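Local coordinates for protein thermotoga maritima TmcAL (Thermotoga maritima, PDB 5Y0T) that belongs to the HIGH nucleotidyl transferase family of the HUP clan and holds adenosine-5'-rp-alpha-thio-triphosphate in a pocket of its Rossmann-like fold, at residues A[65-70]-A[338-343]; A[363-368]-A[412-417]. One frame throughout, in Å; residues are numbered along the deposited sequence.

How the contacts relate
Contact 1 pairs strand 66-70 with strand 338-343 in a largely buried pairing, whereas contact 2 joins the turn 363-368 to 412-417, which carries the short helix 412-415, nearer the surface. Their centres lie about 13 Å apart, on the same side of the chain's centre, and they touch through the start of 338-343. Arg338 NH2 forms a salt bridge with Asp413 OD2 at 2.8 Å, while Arg338 CZ packs on Met365 CG at 3.5 Å. The neighbouring Ile339 CG1 meets Thr363 CG2 at 3.6 Å. In contact 1, the side chain of Val67 is about 11 Å from the bound adenosine-5'-rp-alpha-thio-triphosphate.

Contact 1: residues A[65-70]-A[338-343]; sequences DVVLEL and RILGFT
Leu68 and Ile339 run alongside each other off the same face of the sheet and make the tightest apolar meeting: Leu68 CD2 is 3.4 Å from Ile339 CD1, closer than usual van der Waals contact. Farther along this face, Val66 CG2 rests on Phe342 CB at 4.0 Å, and helix 346-356 packs on Val66, Ile339 and Phe342. Val67 N donates to Gly341 O at 2.8 Å in a nearly straight bond (N-H...O 175°), while Val67 O receives Leu340 N at 2.8 Å and, weakly, Gly341 N at 3.3 Å. Two successive residues thus face Val67, which defines a classic beta bulge and shifts the register by one before Leu68 pairs with Ile339. Through this pairing, strand 337-343 adds an antiparallel neighbour to 66-70, whose other side joins the parallel strands of the Rossmann-like sheet by way of 32-38. Across the sheet from Ile339, Leu340 CD1 reaches Glu69 CB at 3.7 Å, and helix 52-61 lies over Val67 and Leu340. The direct Glu69-Arg338 pairing is looser. With CG anti to the backbone N (chi1 -177°) and an extended chain, Glu69 brings OE1 to 3.5 Å from Arg338 NH1; the carboxylate and guanidinium planes are 54° apart and no guanidinium N-H points at OE1, so this pair interacts through charge alone. A water donates to OE1 and accepts from NH1, while Lys52 pairs with the same oxygen and Asp413 pairs with Arg338 NH2. The solvent side is at the opposite end, near partly exposed Asp65, where Thr343 N still bonds to Asp65 O at 2.9 Å.

Contact 2: residues A[363-368]-A[412-417]; sequences TNMSLY and RDFSIH
Met365 runs alongside Asp413, and its atoms can be followed one by one. CB touches two neighbours, Asp413 O at 3.3 Å and the ring atom Phe414 CD1 at 3.8 Å. CG stays near the same carbonyl oxygen, 3.4 Å from Asp413 O. Beyond it, the bends at chi2 (-66°) and chi3 (-81°) bring the terminal CE to 4.2 Å from Asp413 CB. Ile388 and Val392 of helix 381-399 also pack on this methionine. The Asp413 carboxylate finds its polar partners elsewhere: Thr395 bonds OD1, and Lys52 and Arg338 form salt bridges with OD2.

Phe414 presents its ring edge to the turn. CE1 lies 3.4 Å from Met365 O, near the ring plane, and CZ meets Tyr368 CE2 at 3.9 Å, with each of these atoms near the plane of the other ring; the two rings meet edge to edge. Beside this apolar part, water links the backbones: one molecule donates to Phe414 O at 2.8 Å and accepts from Ser366 N. On the more exposed side, at Asn364 and His417, the amide and ring planes stand 83° apart, and a second water connects Asn364 OD1 with His417 NE2, lying 3.0 Å from that nitrogen in the plane of the ring. Asn364 OD1 also takes a weak bond from Ser366 N, two residues on. This weak, Asx-turn-like bond places the Asn364 side chain just ahead of the 3-10 segment 365-367, which leads into helix 368-374 and packs on the end of the short helix 412-415.

Contact 1: residues A[65-70]-A[338-343]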
loop_
_atom_site.group_PDB
_atom_site.type_symbol
_atom_site.label_atom_id
_atom_site.label_comp_id
_atom_site.label_asym_id
_atom_site.label_seq_id
_atom_site.Cartn_x
_atom_site.Cartn_y
_atom_site.Cartn_z
ATOM N N ASP A 65 -24.514 -20.363 -19.799
ATOM C CA ASP A 65 -23.650 -21.178 -20.673
ATOM C C ASP A 65 -22.206 -20.708 -20.680
ATOM O O ASP A 65 -21.295 -21.523 -20.773
ATOM C CB ASP A 65 -24.164 -21.183 -22.109
ATOM C CG ASP A 65 -25.569 -21.761 -22.208
ATOM O OD1 ASP A 65 -26.458 -21.093 -22.763
ATOM O OD2 ASP A 65 -25.780 -22.877 -21.709
ATOM N N VAL A 66 -22.032 -19.384 -20.674
ATOM C CA VAL A 66 -20.707 -18.742 -20.697
ATOM C C VAL A 66 -20.661 -17.567 -19.716
ATOM O O VAL A 66 -21.558 -16.730 -19.711
ATOM C CB VAL A 66 -20.352 -18.207 -22.105
ATOM C CG1 VAL A 66 -18.922 -17.613 -22.133
ATOM C CG2 VAL A 66 -20.519 -19.320 -23.186
ATOM N N VAL A 67 -19.606 -17.500 -18.908
ATOM C CA VAL A 67 -19.419 -16.391 -17.974
ATOM C C VAL A 67 -18.199 -15.579 -18.397
ATOM O O VAL A 67 -17.129 -16.141 -18.614
ATOM C CB VAL A 67 -19.207 -16.853 -16.508
ATOM C CG1 VAL A 67 -18.952 -15.629 -15.604
ATOM C CG2 VAL A 67 -20.424 -17.642 -15.998
ATOM N N LEU A 68 -18.397 -14.271 -18.530
ATOM C CA LEU A 68 -17.349 -13.308 -18.877
ATOM C C LEU A 68 -17.039 -12.447 -17.670
ATOM O O LEU A 68 -17.924 -12.188 -16.862
ATOM C CB LEU A 68 -17.797 -12.410 -20.029
ATOM C CG LEU A 68 -18.539 -13.120 -21.161
ATOM C CD1 LEU A 68 -19.058 -12.117 -22.214
ATOM C CD2 LEU A 68 -17.627 -14.140 -21.789
ATOM N N GLU A 69 -15.791 -12.009 -17.523
ATOM C CA GLU A 69 -15.501 -11.032 -16.477
ATOM C C GLU A 69 -15.757 -9.604 -16.963
ATOM O O GLU A 69 -15.301 -9.212 -18.039
ATOM C CB GLU A 69 -14.052 -11.139 -15.979
ATOM C CG GLU A 69 -13.800 -10.162 -14.836
ATOM C CD GLU A 69 -12.438 -10.322 -14.165
ATOM O OE1 GLU A 69 -11.640 -11.192 -14.593
ATOM O OE2 GLU A 69 -12.168 -9.560 -13.211
ATOM N N LEU A 70 -16.504 -8.841 -16.174
ATOM C CA LEU A 70 -16.604 -7.393 -16.368
ATOM C C LEU A 70 -15.311 -6.806 -15.806
ATOM O O LEU A 70 -15.045 -6.959 -14.618
ATOM C CB LEU A 70 -17.835 -6.834 -15.644
ATOM C CG LEU A 70 -18.033 -5.303 -15.626
ATOM C CD1 LEU A 70 -18.189 -4.787 -17.047
ATOM C CD2 LEU A 70 -19.233 -4.920 -14.784
ATOM N N ARG A 338 -12.918 -11.467 -21.455
ATOM C CA ARG A 338 -12.287 -12.479 -20.597
ATOM C C ARG A 338 -13.289 -13.598 -20.303
ATOM O O ARG A 338 -14.344 -13.336 -19.757
ATOM C CB ARG A 338 -11.789 -11.854 -19.277
ATOM C CG ARG A 338 -11.341 -12.892 -18.213
ATOM C CD ARG A 338 -9.910 -13.397 -18.460
ATOM N NE ARG A 338 -9.512 -14.404 -17.465
ATOM C CZ ARG A 338 -9.018 -14.105 -16.267
ATOM N NH1 ARG A 338 -8.832 -12.831 -15.925
ATOM N NH2 ARG A 338 -8.678 -15.075 -15.425
ATOM N N ILE A 339 -12.948 -14.837 -20.650
ATOM C CA ILE A 339 -13.817 -15.979 -20.366
ATOM C C ILE A 339 -13.472 -16.536 -18.994
ATOM O O ILE A 339 -12.351 -16.986 -18.794
ATOM C CB ILE A 339 -13.643 -17.130 -21.389
ATOM C CG1 ILE A 339 -13.783 -16.648 -22.840
ATOM C CG2 ILE A 339 -14.582 -18.304 -21.054
ATOM C CD1 ILE A 339 -15.039 -15.914 -23.140
ATOM N N LEU A 340 -14.396 -16.446 -18.036
ATOM C CA LEU A 340 -14.190 -17.068 -16.729
ATOM C C LEU A 340 -14.668 -18.514 -16.669
ATOM O O LEU A 340 -14.212 -19.279 -15.820
ATOM C CB LEU A 340 -14.885 -16.260 -15.631
ATOM C CG LEU A 340 -14.307 -14.871 -15.359
ATOM C CD1 LEU A 340 -15.171 -14.205 -14.317
ATOM C CD2 LEU A 340 -12.812 -14.924 -14.900
ATOM N N GLY A 341 -15.593 -18.889 -17.553
ATOM C CA GLY A 341 -16.079 -20.251 -17.566
ATOM C C GLY A 341 -17.138 -20.497 -18.628
ATOM O O GLY A 341 -17.765 -19.553 -19.134
ATOM N N PHE A 342 -17.305 -21.766 -18.991
ATOM C CA PHE A 342 -18.387 -22.150 -19.888
ATOM C C PHE A 342 -18.719 -23.628 -19.731
ATOM O O PHE A 342 -17.911 -24.413 -19.219
ATOM C CB PHE A 342 -18.054 -21.817 -21.361
ATOM C CG PHE A 342 -16.735 -22.391 -21.862
ATOM C CD1 PHE A 342 -15.539 -21.723 -21.621
ATOM C CD2 PHE A 342 -16.702 -23.554 -22.619
ATOM C CE1 PHE A 342 -14.337 -22.223 -22.104
ATOM C CE2 PHE A 342 -15.497 -24.075 -23.106
ATOM C CZ PHE A 342 -14.306 -23.405 -22.847
ATOM N N THR A 343 -19.922 -24.006 -20.153
ATOM C CA THR A 343 -20.283 -25.411 -20.157
ATOM C C THR A 343 -20.007 -26.089 -21.494
ATOM O O THR A 343 -19.721 -25.433 -22.484
ATOM C CB THR A 343 -21.770 -25.599 -19.867
ATOM O OG1 THR A 343 -22.523 -25.020 -20.940
ATOM C CG2 THR A 343 -22.149 -24.931 -18.545
HETATM O O HOH W 1 -25.084 -24.714 -20.295
HETATM O O HOH W 2 -10.069 -10.399 -16.625
HETATM O O HOH W 3 -14.286 -9.258 -20.459
#

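Contact 2: residues A[363-368]-A[412-417]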
loop_
_atom_site.group_PDB
_atom_site.type_symbol
_atom_site.label_atom_id
_atom_site.label_comp_id
_atom_site.label_asym_id
_atom_site.label_seq_id
_atom_site.Cartn_x
_atom_site.Cartn_y
_atom_site.Cartn_z
ATOM N N THR A 363 -9.036 -16.743 -23.178
ATOM C CA THR A 363 -9.381 -17.933 -22.390
ATOM C C THR A 363 -8.172 -18.278 -21.530
ATOM O O THR A 363 -8.245 -18.357 -20.302
ATOM C CB THR A 363 -9.795 -19.164 -23.265
ATOM O OG1 THR A 363 -8.908 -19.299 -24.380
ATOM C CG2 THR A 363 -11.208 -19.001 -23.791
ATOM N N ASN A 364 -7.058 -18.496 -22.201
ATOM C CA ASN A 364 -5.820 -18.870 -21.546
ATOM C C ASN A 364 -5.028 -17.612 -21.208
ATOM O O ASN A 364 -4.408 -17.000 -22.085
ATOM C CB ASN A 364 -5.034 -19.790 -22.488
ATOM C CG ASN A 364 -3.878 -20.497 -21.811
ATOM O OD1 ASN A 364 -3.354 -20.039 -20.797
ATOM N ND2 ASN A 364 -3.450 -21.624 -22.402
ATOM N N MET A 365 -4.986 -17.265 -19.927
ATOM C CA MET A 365 -4.370 -15.999 -19.522
ATOM C C MET A 365 -2.865 -16.003 -19.785
ATOM O O MET A 365 -2.283 -14.970 -20.109
ATOM C CB MET A 365 -4.661 -15.708 -18.050
ATOM C CG MET A 365 -6.010 -15.008 -17.806
ATOM S SD MET A 365 -6.101 -13.342 -18.495
ATOM C CE MET A 365 -5.257 -12.397 -17.211
ATOM N N SER A 366 -2.234 -17.170 -19.685
ATOM C CA SER A 366 -0.798 -17.267 -19.957
ATOM C C SER A 366 -0.478 -16.845 -21.381
ATOM O O SER A 366 0.669 -16.558 -21.703
ATOM C CB SER A 366 -0.284 -18.692 -19.710
ATOM O OG SER A 366 -0.356 -19.016 -18.329
ATOM N N LEU A 367 -1.489 -16.845 -22.244
ATOM C CA LEU A 367 -1.316 -16.428 -23.628
ATOM C C LEU A 367 -1.800 -15.004 -23.950
ATOM O O LEU A 367 -1.798 -14.620 -25.121
ATOM C CB LEU A 367 -2.043 -17.415 -24.555
ATOM C CG LEU A 367 -1.683 -18.898 -24.384
ATOM C CD1 LEU A 367 -2.421 -19.744 -25.424
ATOM C CD2 LEU A 367 -0.182 -19.125 -24.461
ATOM N N TYR A 368 -2.276 -14.233 -22.969
ATOM C CA TYR A 368 -3.007 -13.032 -23.371
ATOM C C TYR A 368 -2.142 -12.038 -24.131
ATOM O O TYR A 368 -2.659 -11.314 -24.977
ATOM C CB TYR A 368 -3.690 -12.350 -22.186
ATOM C CG TYR A 368 -2.870 -11.462 -21.270
ATOM C CD1 TYR A 368 -2.378 -10.228 -21.693
ATOM C CD2 TYR A 368 -2.692 -11.808 -19.944
ATOM C CE1 TYR A 368 -1.671 -9.419 -20.843
ATOM C CE2 TYR A 368 -2.000 -10.987 -19.078
ATOM C CZ TYR A 368 -1.496 -9.792 -19.530
ATOM O OH TYR A 368 -0.804 -8.968 -18.654
ATOM N N ARG A 412 -3.823 -16.465 -9.318
ATOM C CA ARG A 412 -4.965 -17.301 -9.683
ATOM C C ARG A 412 -5.490 -17.030 -11.086
ATOM O O ARG A 412 -6.041 -17.937 -11.714
ATOM C CB ARG A 412 -6.081 -17.163 -8.634
ATOM C CG ARG A 412 -5.710 -17.938 -7.360
ATOM C CD ARG A 412 -6.667 -17.665 -6.206
ATOM N NE ARG A 412 -8.039 -18.150 -6.435
ATOM C CZ ARG A 412 -8.425 -19.414 -6.294
ATOM N NH1 ARG A 412 -7.536 -20.358 -5.992
ATOM N NH2 ARG A 412 -9.699 -19.752 -6.485
ATOM N N ASP A 413 -5.300 -15.824 -11.620
ATOM C CA ASP A 413 -5.680 -15.641 -13.020
ATOM C C ASP A 413 -4.893 -16.539 -13.969
ATOM O O ASP A 413 -5.373 -16.893 -15.038
ATOM C CB ASP A 413 -5.504 -14.209 -13.448
ATOM C CG ASP A 413 -6.588 -13.340 -12.912
ATOM O OD1 ASP A 413 -6.267 -12.486 -12.080
ATOM O OD2 ASP A 413 -7.763 -13.558 -13.292
ATOM N N PHE A 414 -3.646 -16.818 -13.636
ATOM C CA PHE A 414 -2.870 -17.728 -14.465
ATOM C C PHE A 414 -3.005 -19.195 -14.083
ATOM O O PHE A 414 -2.908 -20.067 -14.945
ATOM C CB PHE A 414 -1.414 -17.263 -14.488
ATOM C CG PHE A 414 -1.275 -15.880 -15.047
ATOM C CD1 PHE A 414 -1.278 -15.676 -16.425
ATOM C CD2 PHE A 414 -1.233 -14.771 -14.207
ATOM C CE1 PHE A 414 -1.198 -14.394 -16.957
ATOM C CE2 PHE A 414 -1.141 -13.472 -14.737
ATOM C CZ PHE A 414 -1.116 -13.285 -16.105
ATOM N N SER A 415 -3.219 -19.474 -12.805
ATOM C CA SER A 415 -3.228 -20.869 -12.360
ATOM C C SER A 415 -4.593 -21.544 -12.567
ATOM O O SER A 415 -4.662 -22.754 -12.745
ATOM C CB SER A 415 -2.780 -20.965 -10.894
ATOM O OG SER A 415 -3.761 -20.451 -10.020
ATOM N N ILE A 416 -5.670 -20.760 -12.550
ATOM C CA ILE A 416 -7.027 -21.300 -12.686
ATOM C C ILE A 416 -7.539 -21.053 -14.093
ATOM O O ILE A 416 -7.760 -19.908 -14.478
ATOM C CB ILE A 416 -8.036 -20.642 -11.707
ATOM C CG1 ILE A 416 -7.532 -20.639 -10.250
ATOM C CG2 ILE A 416 -9.448 -21.275 -11.859
ATOM C CD1 ILE A 416 -7.226 -21.994 -9.656
ATOM N N HIS A 417 -7.739 -22.110 -14.868
ATOM C CA HIS A 417 -8.288 -21.935 -16.212
ATOM C C HIS A 417 -9.808 -21.728 -16.130
ATOM O O HIS A 417 -10.399 -21.972 -15.082
ATOM C CB HIS A 417 -7.898 -23.137 -17.094
ATOM C CG HIS A 417 -6.437 -23.151 -17.435
ATOM N ND1 HIS A 417 -5.511 -23.880 -16.720
ATOM C CD2 HIS A 417 -5.735 -22.454 -18.360
ATOM C CE1 HIS A 417 -4.303 -23.659 -17.212
ATOM N NE2 HIS A 417 -4.412 -22.798 -18.209
HETATM O O HOH W 4 -1.683 -22.476 -19.388
HETATM O O HOH W 5 -3.198 -19.559 -17.635
#